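Local coordinates for 5-formyltetrahydrofolate cyclo-ligase family protein (Bacillus anthracis, PDB 2JCB) that probably catalyses the ATP-dependent conversion of 5-formyltetrahydrofolate to 5,10-methenyltetrahydrofolate, binding the nucleotide together with magnesium, at residues K13-R17 against I144-G148; G134-R140 against Q170-I175; D152-V156 against F180-V184. All coordinates share one frame; numbering follows the deposited sequence.

In the fold
From the N terminus, helix 6-26 supplies K13-R17, and contact 1 closes the longest loop by bringing this helix against the glycine-rich turn 144-148 that follows strand 143-144. Within that loop starts contact 2, where strand 136-137 and its flanks meet Q170-I175, so contacts 1 and 2 cross along the chain; they also touch, through backbone bonds between I144 and the pair V135 and A136. Contact 3 joins helix 150-154 to the loop ahead of strand 186-189. It crosses contact 2 but follows contact 1 in series. Contacts 1 and 3 both hold ADP and are linked by the K13-D181 salt bridge.

Contact 1 (K13-R17 against I144-G148). With ADP (adenosine-5'-diphosphate), chain C; PO4 (phosphate ion), chain D.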
loop_
_atom_site.group_PDB
_atom_site.type_symbol
_atom_site.label_atom_id
_atom_site.label_comp_id
_atom_site.label_asym_id
_atom_site.label_seq_id
_atom_site.Cartn_x
_atom_site.Cartn_y
_atom_site.Cartn_z
ATOM N N LYS A 13 18.817 -2.911 -1.314
ATOM C CA LYS A 13 17.492 -2.405 -0.962
ATOM C C LYS A 13 17.402 -0.885 -1.038
ATOM O O LYS A 13 16.426 -0.348 -1.564
ATOM C CB LYS A 13 17.127 -2.875 0.441
ATOM C CG LYS A 13 16.283 -4.150 0.485
ATOM C CD LYS A 13 15.682 -4.370 1.899
ATOM C CE LYS A 13 15.194 -5.804 2.062
ATOM N NZ LYS A 13 14.262 -5.974 3.190
ATOM N N LEU A 14 18.412 -0.199 -0.490
ATOM C CA LEU A 14 18.450 1.265 -0.525
ATOM C C LEU A 14 18.593 1.736 -1.958
ATOM O O LEU A 14 17.894 2.633 -2.367
ATOM C CB LEU A 14 19.653 1.802 0.257
ATOM C CG LEU A 14 19.668 1.715 1.776
ATOM C CD1 LEU A 14 20.810 2.604 2.302
ATOM C CD2 LEU A 14 18.285 2.073 2.354
ATOM N N ARG A 15 19.536 1.147 -2.680
ATOM C CA ARG A 15 19.729 1.380 -4.118
ATOM C C ARG A 15 18.447 1.212 -4.942
ATOM O O ARG A 15 18.127 2.051 -5.800
ATOM C CB ARG A 15 20.839 0.447 -4.645
ATOM C CG ARG A 15 21.470 0.797 -6.002
ATOM C CD ARG A 15 22.191 -0.432 -6.653
ATOM N NE ARG A 15 21.161 -1.409 -7.056
ATOM C CZ ARG A 15 20.682 -1.570 -8.293
ATOM N NH1 ARG A 15 21.157 -0.848 -9.309
ATOM N NH2 ARG A 15 19.723 -2.471 -8.516
ATOM N N LEU A 16 17.697 0.141 -4.697
ATOM C CA LEU A 16 16.502 -0.089 -5.484
ATOM C C LEU A 16 15.406 0.884 -5.045
ATOM O O LEU A 16 14.719 1.457 -5.889
ATOM C CB LEU A 16 16.008 -1.537 -5.384
ATOM C CG LEU A 16 16.642 -2.522 -6.362
ATOM C CD1 LEU A 16 16.342 -3.958 -5.922
ATOM C CD2 LEU A 16 16.148 -2.246 -7.806
ATOM N N ARG A 17 15.308 1.101 -3.734
ATOM C CA ARG A 17 14.306 2.046 -3.151
ATOM C C ARG A 17 14.562 3.445 -3.739
ATOM O O ARG A 17 13.664 4.058 -4.291
ATOM C CB ARG A 17 14.401 2.075 -1.626
ATOM C CG ARG A 17 13.122 2.549 -0.910
ATOM C CD ARG A 17 13.330 2.539 0.637
ATOM N NE ARG A 17 13.114 1.203 1.216
ATOM C CZ ARG A 17 13.904 0.548 2.060
ATOM N NH1 ARG A 17 15.047 1.074 2.540
ATOM N NH2 ARG A 17 13.522 -0.658 2.473
ATOM N N ILE A 144 9.555 -4.408 -1.610
ATOM C CA ILE A 144 10.342 -3.405 -0.880
ATOM C C ILE A 144 9.418 -2.212 -0.593
ATOM O O ILE A 144 8.758 -1.700 -1.509
ATOM C CB ILE A 144 11.564 -2.895 -1.709
ATOM C CG1 ILE A 144 12.593 -3.997 -1.947
ATOM C CG2 ILE A 144 12.281 -1.758 -0.923
ATOM C CD1 ILE A 144 13.625 -3.635 -2.974
ATOM N N GLY A 145 9.378 -1.790 0.673
ATOM C CA GLY A 145 8.616 -0.600 1.050
ATOM C C GLY A 145 9.582 0.573 1.240
ATOM O O GLY A 145 10.619 0.674 0.572
ATOM N N TYR A 146 9.246 1.431 2.204
ATOM C CA TYR A 146 9.957 2.707 2.433
ATOM C C TYR A 146 11.042 2.665 3.464
ATOM O O TYR A 146 11.795 3.634 3.627
ATOM C CB TYR A 146 8.924 3.817 2.788
ATOM C CG TYR A 146 8.133 4.175 1.589
ATOM C CD1 TYR A 146 8.644 5.039 0.619
ATOM C CD2 TYR A 146 6.911 3.577 1.371
ATOM C CE1 TYR A 146 7.910 5.322 -0.518
ATOM C CE2 TYR A 146 6.177 3.840 0.236
ATOM C CZ TYR A 146 6.683 4.708 -0.694
ATOM O OH TYR A 146 5.901 4.937 -1.807
ATOM N N GLY A 147 11.182 1.522 4.132
ATOM C CA GLY A 147 12.263 1.318 5.056
ATOM C C GLY A 147 11.889 1.119 6.510
ATOM O O GLY A 147 12.752 0.731 7.311
ATOM N N GLY A 148 10.630 1.402 6.857
ATOM C CA GLY A 148 10.166 1.255 8.251
ATOM C C GLY A 148 9.860 -0.175 8.699
ATOM O O GLY A 148 9.884 -0.478 9.885
HETATM P PB ADP C . 10.706 -2.297 4.066
HETATM O O1B ADP C . 9.861 -1.118 4.535
HETATM O O2B ADP C . 11.198 -2.091 2.681
HETATM O O3B ADP C . 9.924 -3.559 4.364
HETATM P PA ADP C . 12.886 -3.510 5.590
HETATM O O1A ADP C . 12.479 -4.839 5.011
HETATM O O2A ADP C . 14.291 -3.179 5.503
HETATM O O3A ADP C . 12.005 -2.279 5.003
HETATM O "O5'" ADP C . 12.553 -3.555 7.172
HETATM C "C5'" ADP C . 13.054 -2.438 7.937
HETATM C "C4'" ADP C . 13.426 -2.858 9.338
HETATM O "O4'" ADP C . 12.301 -3.505 9.910
HETATM C "C3'" ADP C . 14.573 -3.860 9.286
HETATM O "O3'" ADP C . 15.614 -3.338 10.086
HETATM C "C2'" ADP C . 13.992 -5.139 9.855
HETATM O "O2'" ADP C . 14.834 -5.706 10.818
HETATM C "C1'" ADP C . 12.713 -4.709 10.553
HETATM N N9 ADP C . 11.636 -5.733 10.535
HETATM C C8 ADP C . 10.856 -6.043 9.483
HETATM N N7 ADP C . 9.950 -6.988 9.828
HETATM C C5 ADP C . 10.131 -7.310 11.110
HETATM C C6 ADP C . 9.479 -8.226 12.084
HETATM N N6 ADP C . 8.450 -9.017 11.718
HETATM N N1 ADP C . 9.915 -8.211 13.344
HETATM C C2 ADP C . 10.951 -7.438 13.730
HETATM N N3 ADP C . 11.570 -6.570 12.904
HETATM C C4 ADP C . 11.210 -6.444 11.600
HETATM P P PO4 D . 6.496 -0.072 5.122
HETATM O O1 PO4 D . 5.940 -1.335 5.305
HETATM O O2 PO4 D . 7.653 0.007 4.162
HETATM O O3 PO4 D . 5.422 0.913 4.574
HETATM O O4 PO4 D . 7.093 0.485 6.409
#
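R17 reaches across from the helix to the turn after I144 and ties its backbone to the ADP β-phosphate. With CG anti to the backbone N (chi1 -157°) and a bend at chi3, the arginine carries its guanidinium over the turn. NE donates to G145 O at 2.6 Å, a short bond in which the oxygen lies in the guanidinium plane, while the N-H stands tilted from the carbonyl plane. From the same group NH2 binds ADP O2B at 2.7 Å. One guanidinium face rests on G147, whose CA sits over its centre, 3.4 Å above the plane.

O2B is gripped a second time by G145 N, and G147 N donates to ADP O1B at 3.0 Å. K13, extended beyond CG, brings NZ 2.8 Å from ADP O1A; NZ also forms salt bridges with D181 and E178. Next to these polar contacts, I144 CD1 packs on L16 CB at 4.0 Å, the two side chains crossing at about a right angle. A phosphate ion, probably from the crystallisation liquor, accepts from Y146 N.

Two cationic side chains and the amides of a glycine-rich turn thus converge on the diphosphate. Their donors would offset its negative charge, and the bond from R17 to G145 O probably fixes the guanidinium's rotation where it meets the β-phosphate.

Contact 2 (G134-R140 against Q170-I175)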
loop_
_atom_site.group_PDB
_atom_site.type_symbol
_atom_site.label_atom_id
_atom_site.label_comp_id
_atom_site.label_asym_id
_atom_site.label_seq_id
_atom_site.Cartn_x
_atom_site.Cartn_y
_atom_site.Cartn_z
ATOM N N GLY A 134 3.888 0.469 -1.255
ATOM C CA GLY A 134 5.191 -0.110 -1.456
ATOM C C GLY A 134 5.895 0.591 -2.548
ATOM O O GLY A 134 5.252 1.393 -3.245
ATOM N N VAL A 135 7.187 0.294 -2.627
ATOM C CA VAL A 135 8.102 0.897 -3.606
ATOM C C VAL A 135 8.334 -0.051 -4.789
ATOM O O VAL A 135 8.180 0.340 -5.942
ATOM C CB VAL A 135 9.437 1.431 -2.978
ATOM C CG1 VAL A 135 10.298 2.013 -4.039
ATOM C CG2 VAL A 135 9.110 2.489 -1.944
ATOM N N ALA A 136 8.835 -1.252 -4.526
ATOM C CA ALA A 136 9.173 -2.137 -5.659
ATOM C C ALA A 136 8.664 -3.534 -5.397
ATOM O O ALA A 136 8.498 -3.940 -4.233
ATOM C CB ALA A 136 10.642 -2.183 -5.857
ATOM N N TYR A 137 8.384 -4.277 -6.475
ATOM C CA TYR A 137 7.822 -5.619 -6.313
ATOM C C TYR A 137 8.404 -6.569 -7.336
ATOM O O TYR A 137 8.892 -6.130 -8.385
ATOM C CB TYR A 137 6.306 -5.582 -6.523
ATOM C CG TYR A 137 5.504 -4.578 -5.672
ATOM C CD1 TYR A 137 4.932 -4.971 -4.472
ATOM C CD2 TYR A 137 5.360 -3.256 -6.091
ATOM C CE1 TYR A 137 4.225 -4.008 -3.693
ATOM C CE2 TYR A 137 4.665 -2.306 -5.358
ATOM C CZ TYR A 137 4.087 -2.703 -4.168
ATOM O OH TYR A 137 3.410 -1.736 -3.436
ATOM N N THR A 138 8.304 -7.859 -7.053
ATOM C CA THR A 138 8.591 -8.875 -8.091
ATOM C C THR A 138 7.302 -9.608 -8.472
ATOM O O THR A 138 6.274 -9.465 -7.793
ATOM C CB THR A 138 9.630 -9.893 -7.643
ATOM O OG1 THR A 138 9.051 -10.742 -6.644
ATOM C CG2 THR A 138 10.836 -9.164 -7.115
ATOM N N GLU A 139 7.406 -10.410 -9.543
ATOM C CA GLU A 139 6.320 -11.272 -10.056
ATOM C C GLU A 139 5.838 -12.207 -8.967
ATOM O O GLU A 139 4.659 -12.598 -8.947
ATOM C CB GLU A 139 6.801 -12.118 -11.262
ATOM C CG GLU A 139 8.012 -13.046 -10.981
ATOM C CD GLU A 139 8.259 -14.197 -11.995
ATOM O OE1 GLU A 139 7.747 -14.155 -13.139
ATOM O OE2 GLU A 139 9.011 -15.146 -11.630
ATOM N N ARG A 140 6.743 -12.505 -8.044
ATOM C CA ARG A 140 6.513 -13.386 -6.915
ATOM C C ARG A 140 5.790 -12.753 -5.696
ATOM O O ARG A 140 5.638 -13.417 -4.664
ATOM C CB ARG A 140 7.856 -13.956 -6.474
ATOM C CG ARG A 140 8.455 -14.937 -7.503
ATOM C CD ARG A 140 9.880 -15.291 -7.182
ATOM N NE ARG A 140 10.786 -14.149 -7.277
ATOM C CZ ARG A 140 11.242 -13.624 -8.413
ATOM N NH1 ARG A 140 12.069 -12.590 -8.370
ATOM N NH2 ARG A 140 10.870 -14.109 -9.593
ATOM N N GLN A 170 7.510 -0.094 -11.311
ATOM C CA GLN A 170 7.825 -0.523 -9.954
ATOM C C GLN A 170 8.074 -2.002 -9.881
ATOM O O GLN A 170 8.577 -2.494 -8.868
ATOM C CB GLN A 170 6.660 -0.174 -9.030
ATOM C CG GLN A 170 6.514 1.308 -8.739
ATOM C CD GLN A 170 5.287 1.588 -7.868
ATOM O OE1 GLN A 170 4.253 2.028 -8.330
ATOM N NE2 GLN A 170 5.457 1.377 -6.553
ATOM N N MET A 171 7.750 -2.717 -10.962
ATOM C CA MET A 171 8.102 -4.150 -11.064
ATOM C C MET A 171 9.565 -4.367 -11.387
ATOM O O MET A 171 10.133 -3.775 -12.341
ATOM C CB MET A 171 7.200 -4.848 -12.099
ATOM C CG MET A 171 5.711 -4.707 -11.843
ATOM S SD MET A 171 5.180 -5.341 -10.233
ATOM C CE MET A 171 5.970 -6.958 -10.107
ATOM N N VAL A 172 10.221 -5.199 -10.579
ATOM C CA VAL A 172 11.647 -5.482 -10.817
ATOM C C VAL A 172 11.942 -6.974 -10.866
ATOM O O VAL A 172 11.171 -7.793 -10.409
ATOM C CB VAL A 172 12.625 -4.759 -9.823
ATOM C CG1 VAL A 172 12.387 -3.237 -9.795
ATOM C CG2 VAL A 172 12.525 -5.359 -8.433
ATOM N N GLU A 173 13.094 -7.321 -11.427
ATOM C CA GLU A 173 13.412 -8.711 -11.644
ATOM C C GLU A 173 13.726 -9.455 -10.353
ATOM O O GLU A 173 13.362 -10.624 -10.182
ATOM C CB GLU A 173 14.590 -8.788 -12.592
ATOM C CG GLU A 173 14.195 -8.584 -14.039
ATOM C CD GLU A 173 13.352 -9.728 -14.540
ATOM O OE1 GLU A 173 13.824 -10.884 -14.433
ATOM O OE2 GLU A 173 12.212 -9.475 -15.003
ATOM N N HIS A 174 14.370 -8.755 -9.429
ATOM C CA HIS A 174 14.887 -9.372 -8.212
ATOM C C HIS A 174 14.883 -8.361 -7.070
ATOM O O HIS A 174 15.238 -7.188 -7.256
ATOM C CB HIS A 174 16.310 -9.927 -8.479
ATOM C CG HIS A 174 17.048 -10.360 -7.253
ATOM N ND1 HIS A 174 17.748 -9.479 -6.451
ATOM C CD2 HIS A 174 17.228 -11.587 -6.707
ATOM C CE1 HIS A 174 18.319 -10.144 -5.460
ATOM N NE2 HIS A 174 18.024 -11.425 -5.593
ATOM N N ILE A 175 14.455 -8.833 -5.902
ATOM C CA ILE A 175 14.534 -8.106 -4.650
ATOM C C ILE A 175 15.255 -9.019 -3.679
ATOM O O ILE A 175 14.992 -10.229 -3.667
ATOM C CB ILE A 175 13.095 -7.766 -4.135
ATOM C CG1 ILE A 175 12.456 -6.675 -4.989
ATOM C CG2 ILE A 175 13.119 -7.353 -2.650
ATOM C CD1 ILE A 175 11.063 -6.320 -4.499
HETATM O O HOH W 1 9.573 -9.837 -11.249
HETATM O O HOH W 2 13.481 -11.488 -5.917
HETATM O O HOH W 3 11.110 -11.907 -12.156
#
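Y137 and M171 form a single beta bridge, their CA atoms 5.0 Å apart, the segments running parallel and joined by this one bridge. Y137 N donates to Q170 O at 3.0 Å, and V172 N returns a nearly straight bond to Y137 O at 2.7 Å. The CA atoms of A136 and M171 add C-H...O contacts to the same two carbonyls.

At one end the Q170 side chain, extended beyond CG, lies beside Y137 and points the same way, its amide plane turned 56° from the ring. NE2 stands at the ring's edge and donates to V135 O at 3.0 Å; the acceptor lies in the amide plane, although the donor sits above the plane of the carbonyl. Q170 OE1 is taken by Y167 N. M171 folds back through bends at chi2 and chi3 (-58° and -47°), which lays its SD and CE alongside Y137 CB and puts CE 3.4 Å from T138 C. T138 directs CG2 toward I175 CG1, 3.7 Å away, while its OG1 bonds E142. I175 CD1 packs against the backbone of the strand, at A136 O and Y137 CA. Farther along, R140 NH1 binds E173 O at 3.0 Å in the guanidinium plane. R140 NH2 pairs with E139 OE2, and a water bridges NH1 to I175 N.

Strand 136-137 is thereby flanked by the 170-175 loop and by strand 143-144, toward which V135 and A136 form a classic beta bulge at I144. Helix 6-26 packs against V135 and Q170 through I20, whereas Y137 and M171 rest on I187 of strand 186-189.

Contact 3 (D152-V156 against F180-V184); sequences DRYLV and FDKNV. With MG (magnesium ion), chain E; ADP (adenosine-5'-diphosphate), chain C.
D152 and D181 bring two carboxylate oxygens, OD2 and OD1, to within 2.9 Å of each other, a separation made tolerable by the magnesium ion that both bind. The metal lies 1.9 Å from D152 OD2 and 2.1 Å from D181 OD1; ADP O3B, ADP O1A and two waters complete six ligands. D152's other oxygen serves the second shell. OD1 accepts an almost straight bond from K182 N at 2.9 Å, approached from above the carboxylate plane, and also accepts hydrogen bonds from a metal-bound water and from a water that also donates to K182 O. These bonds probably hold the carboxylate's rotation. D181 OD2 accepts from E178 N.

F180 adopts the cramped rotamer with CG between the backbone N and the carbonyl carbon (chi1 55°), which places its ring with one face against ADP C2' and D152 OD2 at its edge. R153 lays its guanidinium over the base, ADP C4 lying 3.4 Å above the guanidinium plane. Another water joins D152 O and F180 O to ADP N6. Beyond the nucleotide, K182 bends at chi2 and chi3 and runs antiparallel to the L155 side chain, their CB atoms 3.9 Å apart.

Two aspartates, one from the short helix 150-154 and one from a loop, hold a magnesium ion that also binds both phosphates of ADP; together they make up the metal-nucleotide site of this cyclo-ligase.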
loop_
_atom_site.group_PDB
_atom_site.type_symbol
_atom_site.label_atom_id
_atom_site.label_comp_id
_atom_site.label_asym_id
_atom_site.label_seq_id
_atom_site.Cartn_x
_atom_site.Cartn_y
_atom_site.Cartn_z
ATOM N N ASP A 152 5.772 -5.420 6.918
ATOM C CA ASP A 152 6.405 -6.682 7.209
ATOM C C ASP A 152 5.948 -7.196 8.589
ATOM O O ASP A 152 5.670 -8.376 8.729
ATOM C CB ASP A 152 7.927 -6.542 7.152
ATOM C CG ASP A 152 8.460 -6.566 5.724
ATOM O OD1 ASP A 152 7.744 -7.033 4.793
ATOM O OD2 ASP A 152 9.597 -6.118 5.499
ATOM N N ARG A 153 5.834 -6.287 9.582
ATOM C CA ARG A 153 5.454 -6.663 10.932
ATOM C C ARG A 153 3.960 -6.953 10.994
ATOM O O ARG A 153 3.521 -7.921 11.603
ATOM C CB ARG A 153 5.830 -5.551 11.910
ATOM C CG ARG A 153 7.319 -5.383 12.089
ATOM C CD ARG A 153 7.562 -4.244 13.058
ATOM N NE ARG A 153 8.934 -4.104 13.528
ATOM C CZ ARG A 153 9.900 -3.545 12.806
ATOM N NH1 ARG A 153 11.103 -3.390 13.338
ATOM N NH2 ARG A 153 9.640 -3.132 11.559
ATOM N N TYR A 154 3.183 -6.068 10.390
ATOM C CA TYR A 154 1.723 -6.164 10.407
ATOM C C TYR A 154 1.222 -7.430 9.703
ATOM O O TYR A 154 0.344 -8.112 10.211
ATOM C CB TYR A 154 1.115 -4.953 9.714
ATOM C CG TYR A 154 -0.379 -4.994 9.687
ATOM C CD1 TYR A 154 -1.117 -4.613 10.808
ATOM C CD2 TYR A 154 -1.073 -5.406 8.551
ATOM C CE1 TYR A 154 -2.469 -4.644 10.814
ATOM C CE2 TYR A 154 -2.474 -5.458 8.546
ATOM C CZ TYR A 154 -3.160 -5.067 9.685
ATOM O OH TYR A 154 -4.525 -5.060 9.719
ATOM N N LEU A 155 1.820 -7.749 8.568
ATOM C CA LEU A 155 1.358 -8.897 7.776
ATOM C C LEU A 155 1.612 -10.254 8.429
ATOM O O LEU A 155 1.043 -11.260 7.987
ATOM C CB LEU A 155 1.881 -8.850 6.330
ATOM C CG LEU A 155 1.329 -7.701 5.500
ATOM C CD1 LEU A 155 2.056 -7.668 4.155
ATOM C CD2 LEU A 155 -0.185 -7.797 5.354
ATOM N N VAL A 156 2.452 -10.288 9.468
ATOM C CA VAL A 156 2.623 -11.510 10.294
ATOM C C VAL A 156 1.272 -11.978 10.858
ATOM O O VAL A 156 0.970 -13.164 10.802
ATOM C CB VAL A 156 3.626 -11.294 11.437
ATOM C CG1 VAL A 156 3.728 -12.560 12.350
ATOM C CG2 VAL A 156 4.990 -10.958 10.879
ATOM N N PHE A 180 12.278 -11.882 7.377
ATOM C CA PHE A 180 11.083 -11.088 7.764
ATOM C C PHE A 180 10.265 -10.370 6.646
ATOM O O PHE A 180 9.245 -9.788 6.938
ATOM C CB PHE A 180 11.526 -10.031 8.783
ATOM C CG PHE A 180 12.653 -9.167 8.279
ATOM C CD1 PHE A 180 12.395 -8.148 7.330
ATOM C CD2 PHE A 180 13.982 -9.413 8.698
ATOM C CE1 PHE A 180 13.416 -7.376 6.821
ATOM C CE2 PHE A 180 15.017 -8.629 8.199
ATOM C CZ PHE A 180 14.734 -7.606 7.272
ATOM N N ASP A 181 10.726 -10.357 5.402
ATOM C CA ASP A 181 9.998 -9.712 4.307
ATOM C C ASP A 181 8.745 -10.518 3.981
ATOM O O ASP A 181 8.840 -11.719 3.737
ATOM C CB ASP A 181 10.910 -9.588 3.089
ATOM C CG ASP A 181 11.910 -8.446 3.223
ATOM O OD1 ASP A 181 11.590 -7.454 3.899
ATOM O OD2 ASP A 181 13.018 -8.527 2.688
ATOM N N LYS A 182 7.591 -9.862 4.036
ATOM C CA LYS A 182 6.288 -10.489 3.732
ATOM C C LYS A 182 5.898 -10.206 2.298
ATOM O O LYS A 182 6.093 -9.095 1.786
ATOM C CB LYS A 182 5.215 -10.014 4.694
ATOM C CG LYS A 182 5.510 -10.416 6.188
ATOM C CD LYS A 182 5.559 -11.926 6.419
ATOM C CE LYS A 182 4.172 -12.488 6.694
ATOM N NZ LYS A 182 4.230 -13.951 6.956
ATOM N N ASN A 183 5.310 -11.200 1.643
ATOM C CA ASN A 183 4.844 -11.032 0.254
ATOM C C ASN A 183 3.390 -10.629 0.201
ATOM O O ASN A 183 2.643 -10.896 1.127
ATOM C CB ASN A 183 4.972 -12.372 -0.491
ATOM C CG ASN A 183 6.411 -12.777 -0.726
ATOM O OD1 ASN A 183 7.353 -12.014 -0.474
ATOM N ND2 ASN A 183 6.603 -14.011 -1.199
ATOM N N VAL A 184 2.981 -10.048 -0.918
ATOM C CA VAL A 184 1.555 -9.711 -1.159
ATOM C C VAL A 184 0.971 -10.742 -2.143
ATOM O O VAL A 184 1.719 -11.338 -2.906
ATOM C CB VAL A 184 1.342 -8.275 -1.699
ATOM C CG1 VAL A 184 1.739 -7.251 -0.637
ATOM C CG2 VAL A 184 2.160 -8.011 -2.981
HETATM MG MG MG E . 10.737 -5.510 4.077
HETATM P PB ADP C . 10.706 -2.297 4.066
HETATM O O1B ADP C . 9.861 -1.118 4.535
HETATM O O2B ADP C . 11.198 -2.091 2.681
HETATM O O3B ADP C . 9.924 -3.559 4.364
HETATM P PA ADP C . 12.886 -3.510 5.590
HETATM O O1A ADP C . 12.479 -4.839 5.011
HETATM O O2A ADP C . 14.291 -3.179 5.503
HETATM O O3A ADP C . 12.005 -2.279 5.003
HETATM O "O5'" ADP C . 12.553 -3.555 7.172
HETATM C "C5'" ADP C . 13.054 -2.438 7.937
HETATM C "C4'" ADP C . 13.426 -2.858 9.338
HETATM O "O4'" ADP C . 12.301 -3.505 9.910
HETATM C "C3'" ADP C . 14.573 -3.860 9.286
HETATM O "O3'" ADP C . 15.614 -3.338 10.086
HETATM C "C2'" ADP C . 13.992 -5.139 9.855
HETATM O "O2'" ADP C . 14.834 -5.706 10.818
HETATM C "C1'" ADP C . 12.713 -4.709 10.553
HETATM N N9 ADP C . 11.636 -5.733 10.535
HETATM C C8 ADP C . 10.856 -6.043 9.483
HETATM N N7 ADP C . 9.950 -6.988 9.828
HETATM C C5 ADP C . 10.131 -7.310 11.110
HETATM C C6 ADP C . 9.479 -8.226 12.084
HETATM N N6 ADP C . 8.450 -9.017 11.718
HETATM N N1 ADP C . 9.915 -8.211 13.344
HETATM C C2 ADP C . 10.951 -7.438 13.730
HETATM N N3 ADP C . 11.570 -6.570 12.904
HETATM C C4 ADP C . 11.210 -6.444 11.600
HETATM O O HOH W 4 5.682 -6.651 3.011
HETATM O O HOH W 5 7.782 -10.032 9.112
HETATM O O HOH W 6 9.223 -6.130 2.732
HETATM O O HOH W 7 11.833 -4.807 2.210
#